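Local coordinates for ABC transporter periplasmic-binding protein YtfQ (Mycobacterium smegmatis, PDB 6HB0) that probably binds a sugar, likely L-arabinofuranose, as the solute-binding component of an ABC transporter, at residues A[124-127]-A[128-131]. Numbering follows the deposited sequence.
With ZN (zinc ion), chain F.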
loop_
_atom_site.group_PDB
_atom_site.type_symbol
_atom_site.label_atom_id
_atom_site.label_comp_id
_atom_site.label_asym_id
_atom_site.label_seq_id
_atom_site.Cartn_x
_atom_site.Cartn_y
_atom_site.Cartn_z
ATOM N N ALA A 124 -4.012 2.989 -2.467
ATOM C CA ALA A 124 -4.174 1.901 -1.528
ATOM C C ALA A 124 -4.990 2.351 -0.334
ATOM O O ALA A 124 -5.030 3.537 -0.026
ATOM C CB ALA A 124 -2.833 1.379 -1.060
ATOM N N ASP A 125 -5.648 1.382 0.299
ATOM C CA ASP A 125 -6.422 1.582 1.499
ATOM C C ASP A 125 -5.757 0.950 2.748
ATOM O O ASP A 125 -5.865 -0.269 2.994
ATOM C CB ASP A 125 -7.757 0.920 1.280
ATOM C CG ASP A 125 -8.803 1.287 2.353
ATOM O OD1 ASP A 125 -8.449 1.760 3.455
ATOM O OD2 ASP A 125 -9.991 1.055 2.074
ATOM N N PHE A 126 -5.112 1.767 3.569
ATOM C CA PHE A 126 -4.381 1.220 4.704
ATOM C C PHE A 126 -5.283 0.738 5.839
ATOM O O PHE A 126 -4.900 -0.177 6.580
ATOM C CB PHE A 126 -3.442 2.273 5.255
ATOM C CG PHE A 126 -2.456 2.790 4.251
ATOM C CD1 PHE A 126 -1.704 1.919 3.471
ATOM C CD2 PHE A 126 -2.280 4.161 4.079
ATOM C CE1 PHE A 126 -0.779 2.390 2.572
ATOM C CE2 PHE A 126 -1.385 4.644 3.151
ATOM C CZ PHE A 126 -0.619 3.755 2.425
ATOM N N ILE A 127 -6.454 1.344 5.997
ATOM C CA ILE A 127 -7.414 0.884 7.003
ATOM C C ILE A 127 -7.815 -0.528 6.631
ATOM O O ILE A 127 -7.820 -1.409 7.447
ATOM C CB ILE A 127 -8.657 1.793 7.090
ATOM C CG1 ILE A 127 -8.280 3.184 7.579
ATOM C CG2 ILE A 127 -9.725 1.134 7.971
ATOM C CD1 ILE A 127 -9.419 4.158 7.591
ATOM N N GLU A 128 -8.141 -0.725 5.354
ATOM C CA GLU A 128 -8.509 -2.039 4.850
ATOM C C GLU A 128 -7.422 -3.076 5.128
ATOM O O GLU A 128 -7.733 -4.199 5.506
ATOM C CB GLU A 128 -8.843 -1.930 3.364
ATOM C CG GLU A 128 -9.085 -3.231 2.634
ATOM C CD GLU A 128 -8.112 -3.368 1.473
ATOM O OE1 GLU A 128 -7.051 -4.031 1.648
ATOM O OE2 GLU A 128 -8.352 -2.719 0.411
ATOM N N GLU A 129 -6.147 -2.738 4.962
ATOM C CA GLU A 129 -5.063 -3.654 5.314
ATOM C C GLU A 129 -5.125 -4.121 6.762
ATOM O O GLU A 129 -5.059 -5.313 7.038
ATOM C CB GLU A 129 -3.652 -3.057 5.067
ATOM C CG GLU A 129 -3.321 -2.902 3.566
ATOM C CD GLU A 129 -1.955 -2.244 3.320
ATOM O OE1 GLU A 129 -1.617 -1.281 4.081
ATOM O OE2 GLU A 129 -1.239 -2.693 2.357
ATOM N N GLY A 130 -5.221 -3.165 7.678
ATOM C CA GLY A 130 -5.323 -3.503 9.081
ATOM C C GLY A 130 -6.556 -4.327 9.331
ATOM O O GLY A 130 -6.503 -5.281 10.040
ATOM N N ARG A 131 -7.667 -3.949 8.736
ATOM C CA ARG A 131 -8.898 -4.675 8.956
ATOM C C ARG A 131 -8.787 -6.101 8.527
ATOM O O ARG A 131 -9.301 -7.009 9.209
ATOM C CB ARG A 131 -10.061 -4.023 8.212
ATOM C CG ARG A 131 -11.416 -4.677 8.496
ATOM C CD ARG A 131 -12.517 -3.758 8.098
ATOM N NE ARG A 131 -13.818 -4.367 8.268
ATOM C CZ ARG A 131 -14.971 -3.758 7.955
ATOM N NH1 ARG A 131 -14.999 -2.512 7.453
ATOM N NH2 ARG A 131 -16.105 -4.417 8.129
HETATM ZN ZN ZN F . -7.046 -3.027 -1.038
HETATM O O HOH W 1 -10.519 -1.125 0.169
HETATM O O HOH W 2 -8.332 -2.432 -2.481
#
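Asp125 and Glu128 meet at the start of helix 126-140, where Asp125 is the N-cap. The capping bond runs from Glu128 N to Asp125 OD1 (3.1 Å) and is almost straight (N-H...O angle 171°), although the donor stands well above the carboxylate plane. With CG anti to the backbone N (chi1 -168°), the Asp125 carboxylate lies over the first turn. Main-chain bonds continue the helix: Glu129 N donates to Asp125 O, Gly130 N to Phe126 O and Arg131 N to Ile127 O.

Van der Waals contact accompanies the cap, Glu128 CB resting 3.4 Å from Asp125 CG. The two carboxylates are inclined by 55°, and one water donates to both, to Asp125 OD2 and, at 2.7 Å, to Glu128 OE2. The Glu128 side chain runs toward the helix start, and a bend at chi2 turns the carboxylate inward, where OE2 coordinates the zinc ion at 2.0 Å. Cys263, Asp292 and a second water complete the site, while Glu128 OE1 forms a salt bridge with Arg132. Helix 126-140 follows strand 120-122 of the parallel sheet, and zinc ties its start to strands 259-263 and 292-295 of this periplasmic binding protein's other sheet.

Phe126 and Glu129 run alongside each other, and Glu129 OE1 reaches the ring edge in its plane, 3.3 Å from Phe126 CD1. Salt bridges to Arg34 and Arg165 hold that carboxylate, which also accepts from Cys263 N.

The first turn thus gives both cap and zinc ligand; the like charges of Asp125 OD2 and Glu128 OE2, 4.4 Å apart, are probably eased by the metal and bridging water.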